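Local coordinates for prohead core protein protease (PDB 5JBL) that cuts the prohead proteins of phage T4 as a pentameric serine protease of the inner core, activated by autocatalytic cleavage once prohead assembly is complete, at residues E22-I27 with G164-T169; E28-P33 with F63-V68; R74-R79 with R174-G179; M113-I118 with R134-D139. The protein carries 3 engineered substitutions. All blocks are in the same frame, centred on the assembly; numbering follows the deposited sequence.

Interaction 1. Residues E22-I27 with G164-T169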
loop_
_atom_site.group_PDB
_atom_site.type_symbol
_atom_site.label_atom_id
_atom_site.label_comp_id
_atom_site.label_asym_id
_atom_site.label_seq_id
_atom_site.Cartn_x
_atom_site.Cartn_y
_atom_site.Cartn_z
ATOM N N GLU C 22 -30.383 -1.632 23.333
ATOM C CA GLU C 22 -29.788 -0.362 22.943
ATOM C C GLU C 22 -29.266 -0.389 21.509
ATOM O O GLU C 22 -29.098 -1.462 20.918
ATOM C CB GLU C 22 -28.656 -0.029 23.911
ATOM C CG GLU C 22 -29.134 0.342 25.302
ATOM C CD GLU C 22 -27.986 0.605 26.254
ATOM O OE1 GLU C 22 -26.824 0.349 25.868
ATOM O OE2 GLU C 22 -28.247 1.059 27.390
ATOM N N PRO C 23 -29.013 0.792 20.918
ATOM C CA PRO C 23 -28.609 0.848 19.502
ATOM C C PRO C 23 -27.205 0.309 19.266
ATOM O O PRO C 23 -26.253 0.639 19.982
ATOM C CB PRO C 23 -28.686 2.341 19.158
ATOM C CG PRO C 23 -28.635 3.048 20.442
ATOM C CD PRO C 23 -29.214 2.138 21.481
ATOM N N GLN C 24 -27.080 -0.500 18.218
ATOM C CA GLN C 24 -25.833 -1.173 17.892
ATOM C C GLN C 24 -25.605 -1.107 16.387
ATOM O O GLN C 24 -26.511 -0.795 15.612
ATOM C CB GLN C 24 -25.875 -2.629 18.385
ATOM C CG GLN C 24 -26.874 -3.499 17.631
ATOM C CD GLN C 24 -26.860 -4.957 18.084
ATOM O OE1 GLN C 24 -27.589 -5.332 19.002
ATOM N NE2 GLN C 24 -26.044 -5.783 17.434
ATOM N N LEU C 25 -24.374 -1.385 15.980
ATOM C CA LEU C 25 -24.071 -1.517 14.565
ATOM C C LEU C 25 -24.679 -2.813 14.054
ATOM O O LEU C 25 -24.427 -3.880 14.615
ATOM C CB LEU C 25 -22.556 -1.521 14.345
ATOM C CG LEU C 25 -22.024 -1.696 12.917
ATOM C CD1 LEU C 25 -22.349 -0.478 12.046
ATOM C CD2 LEU C 25 -20.521 -2.008 12.883
ATOM N N LEU C 26 -25.475 -2.717 12.992
ATOM C CA LEU C 26 -26.125 -3.860 12.352
ATOM C C LEU C 26 -25.552 -3.987 10.942
ATOM O O LEU C 26 -25.755 -3.100 10.103
ATOM C CB LEU C 26 -27.643 -3.668 12.322
ATOM C CG LEU C 26 -28.342 -3.546 13.668
ATOM C CD1 LEU C 26 -29.809 -3.091 13.501
ATOM C CD2 LEU C 26 -28.242 -4.869 14.436
ATOM N N ILE C 27 -24.821 -5.075 10.694
ATOM C CA ILE C 27 -24.249 -5.384 9.385
ATOM C C ILE C 27 -24.984 -6.587 8.817
ATOM O O ILE C 27 -25.092 -7.619 9.481
ATOM C CB ILE C 27 -22.742 -5.680 9.486
ATOM C CG1 ILE C 27 -22.005 -4.471 10.064
ATOM C CG2 ILE C 27 -22.174 -6.069 8.108
ATOM C CD1 ILE C 27 -20.496 -4.623 10.038
ATOM N N GLY C 164 -29.186 0.353 14.822
ATOM C CA GLY C 164 -30.520 0.068 15.317
ATOM C C GLY C 164 -30.472 -0.894 16.480
ATOM O O GLY C 164 -29.411 -1.159 17.048
ATOM N N SER C 165 -31.645 -1.421 16.828
ATOM C CA SER C 165 -31.777 -2.379 17.914
ATOM C C SER C 165 -32.705 -3.499 17.463
ATOM O O SER C 165 -33.408 -3.383 16.455
ATOM C CB SER C 165 -32.295 -1.713 19.193
ATOM O OG SER C 165 -33.517 -1.029 18.971
ATOM N N LEU C 166 -32.706 -4.591 18.227
ATOM C CA LEU C 166 -33.387 -5.819 17.848
ATOM C C LEU C 166 -34.317 -6.258 18.967
ATOM O O LEU C 166 -34.052 -6.016 20.147
ATOM C CB LEU C 166 -32.371 -6.934 17.550
ATOM C CG LEU C 166 -31.303 -6.590 16.509
ATOM C CD1 LEU C 166 -30.233 -7.680 16.444
ATOM C CD2 LEU C 166 -31.959 -6.403 15.150
ATOM N N THR C 167 -35.411 -6.904 18.588
ATOM C CA THR C 167 -36.287 -7.573 19.536
ATOM C C THR C 167 -36.260 -9.057 19.222
ATOM O O THR C 167 -36.383 -9.447 18.058
ATOM C CB THR C 167 -37.725 -7.043 19.464
ATOM O OG1 THR C 167 -37.759 -5.681 19.899
ATOM C CG2 THR C 167 -38.670 -7.876 20.347
ATOM N N ASP C 168 -36.099 -9.875 20.253
ATOM C CA ASP C 168 -36.143 -11.314 20.064
ATOM C C ASP C 168 -37.586 -11.783 19.986
ATOM O O ASP C 168 -38.486 -11.206 20.601
ATOM C CB ASP C 168 -35.416 -12.037 21.200
ATOM C CG ASP C 168 -34.857 -13.390 20.776
ATOM O OD1 ASP C 168 -35.282 -13.919 19.727
ATOM O OD2 ASP C 168 -33.996 -13.933 21.501
ATOM N N THR C 169 -37.802 -12.839 19.212
ATOM C CA THR C 169 -39.134 -13.377 19.001
ATOM C C THR C 169 -39.320 -14.727 19.664
ATOM O O THR C 169 -40.454 -15.212 19.724
ATOM C CB THR C 169 -39.439 -13.518 17.505
ATOM O OG1 THR C 169 -38.593 -14.529 16.942
ATOM C CG2 THR C 169 -39.232 -12.202 16.772
#
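Gln-24 and Gly-164 form an antiparallel hydrogen-bonded pair, the one beta bridge between 22-27 and 164-169. Gln-24 N reaches Gly-164 O at 2.7 Å, and Gly-164 N returns a bond of 3.0 Å to Gln-24 O. A C-H contact from Pro-23 CA, 3.3 Å away, also falls on Gly-164 O. Beside this bridge Leu-26 carries the apolar part. Its chi1 of -61°, with CG beside the backbone N and anti to the carbonyl carbon, swings CG toward 164-166, and chi2 of 169° divides the two methyls: CD1 lies against the main chain of Gly-164, 3.7 Å from its CA, where no side chain intervenes, and CD2 slides alongside Leu-166, 4.0 Å from its CD1. Ser-165 CB packs 3.6 Å from Glu-22 O, while its hydroxyl is engaged by Asn-177 ND2. Further out, Tyr-76, Phe-180 and the side chain of Arg-74 also touch Leu-26. The protease cleaves after L/I-X-E, and Leu-26, Ile-27 and Glu-28 spell that motif up to a probable autolysis point. The contact is therefore consistent with Leu-26 occupying the site for the first residue of the motif, as the N-terminal segment blocks the catalytic centre. Strand 24-29 runs antiparallel to strand 157-168, but their touching ends diverge at 102°, and past Gly-164 the latter strand pairs with strand 174-176 through backbone bonds between Ser-165 and Asn-177 and between Thr-167 and Ile-175.

Interaction 2. Residues E28-P33 with F63-V68. Engineered in segment 63-68: Leu-64 (natural residue Met).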
loop_
_atom_site.group_PDB
_atom_site.type_symbol
_atom_site.label_atom_id
_atom_site.label_comp_id
_atom_site.label_asym_id
_atom_site.label_seq_id
_atom_site.Cartn_x
_atom_site.Cartn_y
_atom_site.Cartn_z
ATOM N N GLU C 28 -25.464 -6.470 7.582
ATOM C CA GLU C 28 -26.213 -7.554 6.964
ATOM C C GLU C 28 -25.568 -7.923 5.643
ATOM O O GLU C 28 -25.066 -7.053 4.937
ATOM C CB GLU C 28 -27.664 -7.161 6.712
ATOM C CG GLU C 28 -28.320 -6.377 7.835
ATOM C CD GLU C 28 -28.510 -7.181 9.114
ATOM O OE1 GLU C 28 -28.420 -8.429 9.079
ATOM O OE2 GLU C 28 -28.749 -6.554 10.168
ATOM N N THR C 29 -25.575 -9.210 5.315
ATOM C CA THR C 29 -25.252 -9.654 3.968
ATOM C C THR C 29 -26.547 -9.995 3.237
ATOM O O THR C 29 -27.493 -10.522 3.831
ATOM C CB THR C 29 -24.307 -10.856 3.996
ATOM O OG1 THR C 29 -24.904 -11.907 4.770
ATOM C CG2 THR C 29 -22.989 -10.462 4.613
ATOM N N TRP C 30 -26.598 -9.658 1.951
ATOM C CA TRP C 30 -27.825 -9.802 1.177
ATOM C C TRP C 30 -27.644 -10.603 -0.111
ATOM O O TRP C 30 -28.544 -10.593 -0.954
ATOM C CB TRP C 30 -28.399 -8.428 0.832
ATOM C CG TRP C 30 -28.753 -7.581 2.006
ATOM C CD1 TRP C 30 -28.068 -6.484 2.459
ATOM C CD2 TRP C 30 -29.895 -7.722 2.861
ATOM N NE1 TRP C 30 -28.715 -5.939 3.551
ATOM C CE2 TRP C 30 -29.832 -6.684 3.820
ATOM C CE3 TRP C 30 -30.944 -8.652 2.938
ATOM C CZ2 TRP C 30 -30.791 -6.530 4.819
ATOM C CZ3 TRP C 30 -31.892 -8.499 3.934
ATOM C CH2 TRP C 30 -31.804 -7.445 4.867
ATOM N N GLY C 31 -26.515 -11.269 -0.305
ATOM C CA GLY C 31 -26.341 -12.117 -1.469
ATOM C C GLY C 31 -25.675 -11.405 -2.623
ATOM O O GLY C 31 -25.092 -10.328 -2.490
ATOM N N GLN C 32 -25.752 -12.042 -3.795
ATOM C CA GLN C 32 -25.065 -11.536 -4.978
ATOM C C GLN C 32 -26.068 -10.836 -5.872
ATOM O O GLN C 32 -27.049 -11.471 -6.300
ATOM C CB GLN C 32 -24.389 -12.664 -5.748
ATOM C CG GLN C 32 -23.247 -13.358 -5.026
ATOM C CD GLN C 32 -22.809 -14.610 -5.764
ATOM O OE1 GLN C 32 -23.628 -15.479 -6.032
ATOM N NE2 GLN C 32 -21.524 -14.695 -6.123
ATOM N N PRO C 33 -25.895 -9.551 -6.151
ATOM C CA PRO C 33 -26.799 -8.886 -7.092
ATOM C C PRO C 33 -26.666 -9.502 -8.476
ATOM O O PRO C 33 -25.566 -9.838 -8.926
ATOM C CB PRO C 33 -26.332 -7.426 -7.071
ATOM C CG PRO C 33 -25.492 -7.279 -5.877
ATOM C CD PRO C 33 -24.992 -8.622 -5.457
ATOM N N PHE C 63 -30.220 -4.949 -3.211
ATOM C CA PHE C 63 -29.257 -4.499 -2.217
ATOM C C PHE C 63 -29.718 -4.721 -0.782
ATOM O O PHE C 63 -28.875 -4.849 0.099
ATOM C CB PHE C 63 -28.943 -3.007 -2.401
ATOM C CG PHE C 63 -28.075 -2.682 -3.608
ATOM C CD1 PHE C 63 -27.484 -3.679 -4.364
ATOM C CD2 PHE C 63 -27.866 -1.358 -3.974
ATOM C CE1 PHE C 63 -26.683 -3.368 -5.473
ATOM C CE2 PHE C 63 -27.072 -1.032 -5.064
ATOM C CZ PHE C 63 -26.473 -2.042 -5.818
ATOM N N LEU C 64 -31.025 -4.733 -0.529
ATOM C CA LEU C 64 -31.592 -5.006 0.787
ATOM C C LEU C 64 -32.967 -5.634 0.596
ATOM O O LEU C 64 -33.596 -5.489 -0.457
ATOM C CB LEU C 64 -31.724 -3.734 1.646
ATOM C CG LEU C 64 -30.467 -2.918 1.967
ATOM C CD1 LEU C 64 -30.280 -1.823 0.926
ATOM C CD2 LEU C 64 -30.530 -2.333 3.362
ATOM N N GLN C 65 -33.440 -6.321 1.631
ATOM C CA GLN C 65 -34.732 -6.995 1.573
ATOM C C GLN C 65 -35.509 -6.790 2.859
ATOM O O GLN C 65 -34.962 -6.980 3.947
ATOM C CB GLN C 65 -34.564 -8.487 1.338
ATOM C CG GLN C 65 -33.931 -8.818 0.019
ATOM C CD GLN C 65 -33.839 -10.301 -0.189
ATOM O OE1 GLN C 65 -32.931 -10.948 0.327
ATOM N NE2 GLN C 65 -34.806 -10.861 -0.908
ATOM N N ALA C 66 -36.792 -6.446 2.722
ATOM C CA ALA C 66 -37.721 -6.315 3.832
ATOM C C ALA C 66 -38.546 -7.585 3.980
ATOM O O ALA C 66 -38.712 -8.360 3.033
ATOM C CB ALA C 66 -38.666 -5.124 3.615
ATOM N N GLU C 67 -39.044 -7.793 5.198
ATOM C CA GLU C 67 -40.073 -8.795 5.495
ATOM C C GLU C 67 -39.595 -10.215 5.214
ATOM O O GLU C 67 -40.399 -11.102 4.926
ATOM C CB GLU C 67 -41.360 -8.506 4.718
ATOM C CG GLU C 67 -41.998 -7.168 5.037
ATOM C CD GLU C 67 -42.575 -7.107 6.443
ATOM O OE1 GLU C 67 -42.855 -8.177 7.034
ATOM O OE2 GLU C 67 -42.760 -5.981 6.956
ATOM N N VAL C 68 -38.289 -10.451 5.283
ATOM C CA VAL C 68 -37.751 -11.802 5.198
ATOM C C VAL C 68 -36.697 -11.981 6.280
ATOM O O VAL C 68 -35.994 -11.037 6.650
ATOM C CB VAL C 68 -37.168 -12.110 3.804
ATOM C CG1 VAL C 68 -38.275 -12.150 2.768
ATOM C CG2 VAL C 68 -36.132 -11.091 3.424
#
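Trp-30 lays one face of its indole flat over the backbone of Leu-64 and Gln-65, carried there with CG anti to the carbonyl carbon (chi1 -60°). Leu-64 CA sits 3.8 Å from the centroid of the five-membered ring of Trp-30, 10° off the normal, a CH-pi contact over the face, and Gln-65 N lies on the same side at 3.5 Å from the indole plane, displaced toward the rim. Glu-28 CB lies over the opposite face, toward its rim, so the ring sits between Glu-28 and 64-65. No hydrogen bond joins the two segments, although Trp-30 CD1 comes to 3.0 Å from Phe-63 O; the indole N-H is used by Ser-160 OG, which helps to fix the rotation of the ring. Leu-64, engineered from Met, brings its CG to 3.8 Å from Trp-30 NE1. Gln-65 passes in the opposite direction, its CB 3.7 Å from Trp-30 CZ3, and its amide plane stands 74° to the indole; NE2 goes on to Asp-128. Pro-33 CG meets the edge of the Phe-63 ring near its plane, 4.1 Å from CE1. Trp-30 follows the probable autolysis point between Glu-28 and Thr-29, its side chain about 6 Å from that of Ala-159, an active-site position changed in this structure, and its packing probably helps to hold the blocking N-terminal segment there. Trp-30 and Gly-31 bond through their backbones to Val-158 of strand 157-168, whereas Phe-63 and Leu-64 form a classic beta bulge opposite Val-129 of strand 128-135; the contact thereby packs the mixed sheet onto the antiparallel one.

Interaction 3. Residues R74-R79 with R174-G179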
loop_
_atom_site.group_PDB
_atom_site.type_symbol
_atom_site.label_atom_id
_atom_site.label_comp_id
_atom_site.label_asym_id
_atom_site.label_seq_id
_atom_site.Cartn_x
_atom_site.Cartn_y
_atom_site.Cartn_z
ATOM N N ARG C 74 -32.275 -11.947 11.055
ATOM C CA ARG C 74 -32.919 -10.671 11.337
ATOM C C ARG C 74 -33.942 -10.357 10.259
ATOM O O ARG C 74 -33.716 -10.633 9.078
ATOM C CB ARG C 74 -31.888 -9.539 11.400
ATOM C CG ARG C 74 -30.919 -9.694 12.528
ATOM C CD ARG C 74 -29.743 -8.784 12.324
ATOM N NE ARG C 74 -28.751 -8.985 13.368
ATOM C CZ ARG C 74 -27.523 -8.484 13.332
ATOM N NH1 ARG C 74 -27.137 -7.756 12.293
ATOM N NH2 ARG C 74 -26.690 -8.709 14.343
ATOM N N LEU C 75 -35.052 -9.754 10.664
ATOM C CA LEU C 75 -36.099 -9.350 9.742
ATOM C C LEU C 75 -36.266 -7.843 9.841
ATOM O O LEU C 75 -36.420 -7.307 10.947
ATOM C CB LEU C 75 -37.421 -10.065 10.070
ATOM C CG LEU C 75 -38.629 -9.815 9.157
ATOM C CD1 LEU C 75 -39.495 -11.058 9.104
ATOM C CD2 LEU C 75 -39.470 -8.628 9.617
ATOM N N TYR C 76 -36.266 -7.166 8.681
ATOM C CA TYR C 76 -36.501 -5.732 8.629
ATOM C C TYR C 76 -37.949 -5.477 8.229
ATOM O O TYR C 76 -38.313 -5.750 7.079
ATOM C CB TYR C 76 -35.548 -5.065 7.633
ATOM C CG TYR C 76 -34.124 -4.968 8.117
ATOM C CD1 TYR C 76 -33.325 -6.101 8.225
ATOM C CD2 TYR C 76 -33.579 -3.744 8.473
ATOM C CE1 TYR C 76 -32.022 -6.016 8.686
ATOM C CE2 TYR C 76 -32.292 -3.647 8.924
ATOM C CZ TYR C 76 -31.515 -4.776 9.024
ATOM O OH TYR C 76 -30.233 -4.635 9.487
ATOM N N PRO C 77 -38.807 -4.976 9.116
ATOM C CA PRO C 77 -40.194 -4.683 8.713
ATOM C C PRO C 77 -40.242 -3.630 7.613
ATOM O O PRO C 77 -39.409 -2.718 7.563
ATOM C CB PRO C 77 -40.843 -4.179 10.011
ATOM C CG PRO C 77 -40.007 -4.800 11.122
ATOM C CD PRO C 77 -38.595 -4.798 10.565
ATOM N N LYS C 78 -41.241 -3.752 6.724
ATOM C CA LYS C 78 -41.223 -2.941 5.505
ATOM C C LYS C 78 -41.303 -1.447 5.809
ATOM O O LYS C 78 -40.578 -0.644 5.205
ATOM C CB LYS C 78 -42.354 -3.337 4.559
ATOM C CG LYS C 78 -42.202 -2.614 3.220
ATOM C CD LYS C 78 -43.045 -3.185 2.106
ATOM C CE LYS C 78 -42.657 -2.562 0.773
ATOM N NZ LYS C 78 -43.673 -2.847 -0.276
ATOM N N ARG C 79 -42.176 -1.056 6.736
ATOM C CA ARG C 79 -42.329 0.358 7.066
ATOM C C ARG C 79 -41.023 0.942 7.604
ATOM O O ARG C 79 -40.668 2.089 7.300
ATOM C CB ARG C 79 -43.470 0.520 8.074
ATOM C CG ARG C 79 -43.878 1.940 8.428
ATOM C CD ARG C 79 -45.154 1.923 9.284
ATOM N NE ARG C 79 -45.348 3.166 10.026
ATOM C CZ ARG C 79 -46.345 3.382 10.880
ATOM N NH1 ARG C 79 -47.251 2.438 11.105
ATOM N NH2 ARG C 79 -46.437 4.545 11.511
ATOM N N ARG C 174 -34.725 -12.323 15.133
ATOM C CA ARG C 174 -34.878 -11.005 15.724
ATOM C C ARG C 174 -35.556 -10.067 14.738
ATOM O O ARG C 174 -35.399 -10.201 13.524
ATOM C CB ARG C 174 -33.518 -10.430 16.155
ATOM C CG ARG C 174 -33.073 -10.783 17.575
ATOM C CD ARG C 174 -32.902 -12.254 17.859
ATOM N NE ARG C 174 -31.924 -12.937 17.021
ATOM C CZ ARG C 174 -31.796 -14.259 16.985
ATOM N NH1 ARG C 174 -32.597 -15.016 17.731
ATOM N NH2 ARG C 174 -30.890 -14.823 16.202
ATOM N N ILE C 175 -36.325 -9.122 15.269
ATOM C CA ILE C 175 -36.984 -8.096 14.467
ATOM C C ILE C 175 -36.278 -6.773 14.727
ATOM O O ILE C 175 -36.016 -6.421 15.883
ATOM C CB ILE C 175 -38.479 -7.990 14.805
ATOM C CG1 ILE C 175 -39.189 -9.319 14.525
ATOM C CG2 ILE C 175 -39.131 -6.862 14.008
ATOM C CD1 ILE C 175 -40.648 -9.342 14.967
ATOM N N VAL C 176 -35.986 -6.036 13.658
ATOM C CA VAL C 176 -35.357 -4.727 13.799
ATOM C C VAL C 176 -36.385 -3.739 14.331
ATOM O O VAL C 176 -37.529 -3.697 13.859
ATOM C CB VAL C 176 -34.766 -4.280 12.457
ATOM C CG1 VAL C 176 -34.123 -2.908 12.563
ATOM C CG2 VAL C 176 -33.733 -5.304 11.986
ATOM N N ASN C 177 -35.988 -2.947 15.327
ATOM C CA ASN C 177 -36.913 -2.038 15.982
ATOM C C ASN C 177 -37.058 -0.741 15.194
ATOM O O ASN C 177 -36.250 -0.407 14.322
ATOM C CB ASN C 177 -36.457 -1.740 17.412
ATOM C CG ASN C 177 -36.582 -2.952 18.326
ATOM O OD1 ASN C 177 -37.513 -3.743 18.199
ATOM N ND2 ASN C 177 -35.638 -3.105 19.241
ATOM N N GLU C 178 -38.122 -0.010 15.513
ATOM C CA GLU C 178 -38.353 1.287 14.899
ATOM C C GLU C 178 -37.154 2.196 15.136
ATOM O O GLU C 178 -36.511 2.149 16.188
ATOM C CB GLU C 178 -39.645 1.902 15.469
ATOM C CG GLU C 178 -40.185 3.096 14.710
ATOM C CD GLU C 178 -41.452 3.668 15.339
ATOM O OE1 GLU C 178 -42.014 3.021 16.250
ATOM O OE2 GLU C 178 -41.892 4.758 14.916
ATOM N N GLY C 179 -36.838 3.017 14.143
ATOM C CA GLY C 179 -35.722 3.925 14.257
ATOM C C GLY C 179 -34.443 3.464 13.603
ATOM O O GLY C 179 -33.430 4.165 13.721
#
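Val-176 points one methyl straight down on the ring of Tyr-76. Its CG2 stands 3.6 Å from the ring centroid of Tyr-76 and 4° off the normal, a CH-pi contact over the face, and CG1 approaches the ring near CE2. Val-176 holds CG1 anti to its own nitrogen (chi1 179°), leaving CG2 for the centre of the face. Phe-180 meets the same tyrosine edge-to-face. On the other side of the chains Pro-77 lies aslant Ile-175, CG to CG2 3.7 Å. Between these two layers the strands run parallel: Leu-75 N bonds Arg-174 O at 2.9 Å and Val-176 N bonds Leu-75 O at 3.0 Å. Leu-75 and Ile-175 share one face of the sheet, Arg-74 and Arg-174 the other. The polar ends of Tyr-76 and Arg-74 both turn to Glu-28 OE2, by a hydrogen bond from the hydroxyl and a salt bridge from NH1. This suggests a pocket for the glutamate of the L/I-X-E recognition motif, with Val-176 over one face of the tyrosine ring probably helping to hold its plane. Strand 174-176 lies between strand 74-75, parallel to it, and strand 157-168, antiparallel, while Pro-77 occupies the N-cap position of helix 78-93.

Interaction 4. Residues M113-I118 with R134-D139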
loop_
_atom_site.group_PDB
_atom_site.type_symbol
_atom_site.label_atom_id
_atom_site.label_comp_id
_atom_site.label_asym_id
_atom_site.label_seq_id
_atom_site.Cartn_x
_atom_site.Cartn_y
_atom_site.Cartn_z
ATOM N N MET C 113 -11.100 6.951 1.797
ATOM C CA MET C 113 -9.852 6.347 1.331
ATOM C C MET C 113 -10.019 4.868 1.008
ATOM O O MET C 113 -9.199 4.306 0.273
ATOM C CB MET C 113 -8.755 6.531 2.384
ATOM C CG MET C 113 -7.678 7.568 2.042
ATOM S SD MET C 113 -6.628 7.188 0.619
ATOM C CE MET C 113 -6.001 5.595 1.118
ATOM N N GLN C 114 -11.044 4.217 1.551
ATOM C CA GLN C 114 -11.276 2.797 1.327
ATOM C C GLN C 114 -12.482 2.528 0.442
ATOM O O GLN C 114 -12.843 1.361 0.216
ATOM C CB GLN C 114 -11.419 2.090 2.674
ATOM C CG GLN C 114 -10.121 2.150 3.506
ATOM C CD GLN C 114 -10.175 1.293 4.765
ATOM O OE1 GLN C 114 -10.236 0.066 4.688
ATOM N NE2 GLN C 114 -10.162 1.938 5.931
ATOM N N ALA C 115 -13.066 3.574 -0.119
ATOM C CA ALA C 115 -14.262 3.435 -0.934
ATOM C C ALA C 115 -13.963 2.663 -2.215
ATOM O O ALA C 115 -12.919 2.855 -2.857
ATOM C CB ALA C 115 -14.831 4.822 -1.261
ATOM N N ALA C 116 -14.876 1.751 -2.564
ATOM C CA ALA C 116 -14.773 0.995 -3.794
ATOM C C ALA C 116 -15.951 1.182 -4.738
ATOM O O ALA C 116 -15.803 0.901 -5.936
ATOM C CB ALA C 116 -14.584 -0.510 -3.483
ATOM N N ILE C 117 -17.112 1.638 -4.247
ATOM C CA ILE C 117 -18.299 1.821 -5.071
ATOM C C ILE C 117 -19.009 3.088 -4.641
ATOM O O ILE C 117 -18.814 3.593 -3.534
ATOM C CB ILE C 117 -19.298 0.636 -4.977
ATOM C CG1 ILE C 117 -19.786 0.443 -3.543
ATOM C CG2 ILE C 117 -18.681 -0.629 -5.452
ATOM C CD1 ILE C 117 -21.167 1.065 -3.295
ATOM N N ILE C 118 -19.873 3.588 -5.520
ATOM C CA ILE C 118 -20.782 4.662 -5.163
ATOM C C ILE C 118 -22.168 4.303 -5.678
ATOM O O ILE C 118 -22.328 3.911 -6.838
ATOM C CB ILE C 118 -20.298 6.027 -5.695
ATOM C CG1 ILE C 118 -21.256 7.135 -5.242
ATOM C CG2 ILE C 118 -20.112 6.009 -7.235
ATOM C CD1 ILE C 118 -20.719 8.544 -5.435
ATOM N N ARG C 134 -21.883 2.159 -9.034
ATOM C CA ARG C 134 -20.744 2.271 -9.935
ATOM C C ARG C 134 -19.466 1.917 -9.183
ATOM O O ARG C 134 -19.254 2.376 -8.054
ATOM C CB ARG C 134 -20.663 3.691 -10.500
ATOM C CG ARG C 134 -19.530 3.903 -11.472
ATOM C CD ARG C 134 -19.445 5.352 -11.917
ATOM N NE ARG C 134 -18.337 5.521 -12.850
ATOM C CZ ARG C 134 -18.455 5.587 -14.174
ATOM N NH1 ARG C 134 -19.654 5.526 -14.747
ATOM N NH2 ARG C 134 -17.360 5.719 -14.929
ATOM N N VAL C 135 -18.631 1.078 -9.789
ATOM C CA VAL C 135 -17.340 0.732 -9.202
ATOM C C VAL C 135 -16.361 1.871 -9.468
ATOM O O VAL C 135 -16.300 2.404 -10.583
ATOM C CB VAL C 135 -16.824 -0.601 -9.771
ATOM C CG1 VAL C 135 -15.426 -0.918 -9.231
ATOM C CG2 VAL C 135 -17.778 -1.708 -9.416
ATOM N N ILE C 136 -15.642 2.296 -8.433
ATOM C CA ILE C 136 -14.685 3.394 -8.572
ATOM C C ILE C 136 -13.426 2.862 -9.252
ATOM O O ILE C 136 -12.808 1.918 -8.766
ATOM C CB ILE C 136 -14.358 4.009 -7.207
ATOM C CG1 ILE C 136 -15.649 4.536 -6.572
ATOM C CG2 ILE C 136 -13.286 5.107 -7.360
ATOM C CD1 ILE C 136 -15.541 4.909 -5.108
ATOM N N GLU C 137 -13.070 3.420 -10.402
ATOM C CA GLU C 137 -11.877 2.954 -11.097
ATOM C C GLU C 137 -10.859 4.076 -11.235
ATOM O O GLU C 137 -11.219 5.258 -11.258
ATOM C CB GLU C 137 -12.222 2.397 -12.470
ATOM C CG GLU C 137 -13.038 1.108 -12.394
ATOM C CD GLU C 137 -13.083 0.414 -13.732
ATOM O OE1 GLU C 137 -12.043 -0.187 -14.104
ATOM O OE2 GLU C 137 -14.120 0.513 -14.429
ATOM N N GLY C 138 -9.587 3.689 -11.356
ATOM C CA GLY C 138 -8.489 4.628 -11.486
ATOM C C GLY C 138 -7.877 5.087 -10.181
ATOM O O GLY C 138 -7.059 6.013 -10.188
ATOM N N ASP C 139 -8.239 4.471 -9.060
ATOM C CA ASP C 139 -7.812 4.958 -7.757
ATOM C C ASP C 139 -6.563 4.275 -7.234
ATOM O O ASP C 139 -6.058 4.684 -6.187
ATOM C CB ASP C 139 -8.947 4.792 -6.732
ATOM C CG ASP C 139 -9.293 3.334 -6.460
ATOM O OD1 ASP C 139 -8.874 2.448 -7.233
ATOM O OD2 ASP C 139 -9.991 3.070 -5.449
#
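Ile-118 and Arg-134 exchange two backbone hydrogen bonds, Ile-118 N to Arg-134 O at 2.9 Å and Arg-134 N to Ile-118 O at 2.8 Å, at the tight end of this contact. Their side chains meet there too, Ile-118 CG2 lying 4.0 Å from Arg-134 CB. Ile-117 CA adds a C-H contact to the same Arg-134 O (3.2 Å). The next bond, Ile-136 N to Ala-116 O at 2.9 Å, is almost straight (173°), yet its donor stands 39° out of the carbonyl plane. The side chain of Ile-136 lies back over the other strand: CG1, anti to the carbonyl carbon (chi1 -59°), turns CD1 to 3.9 Å from Ala-115 CB. This is the open end of the hairpin of strands 115-125 and 128-135, where Ala-116 and Ile-117 make a classic beta bulge opposite Gly-100; Ile-117 and Val-135, on one face, both pack against Leu-146 of helix 142-151. Beyond Ile-136 the chains part, through partly exposed Glu-137 and exposed Gly-138. Asp-139 OD2 and Ala-115 O, both acceptors 3.9 Å apart, are bridged by Lys-145 NZ of a neighbouring subunit. Residues 136-155 form the homomultimerization region, and Asn-149 of that same neighbour packs on Ile-136.

From the N terminus, strand 24-29 enters interaction 1 and then interaction 2. Interaction 2 closes first, at 63-68, within the longer loop of interaction 1 and before interaction 3 opens at 74-79. Interaction 4 then opens and closes around the hairpin of strands 115-125 and 128-135, inside the long loops of both interaction 1 and interaction 3. Interaction 1 closes at 164-169 and interaction 3 at 174-179, so these two cross. They also touch, Thr-167 OG1 lying 2.6 Å from Asn-177 OD1, while Glu-67 OE2 links interaction 2 to Lys-78 N. Interactions 1 to 3 gather on one side of the chain's centre round the N-terminal strand; interaction 4 lies opposite, by a subunit interface.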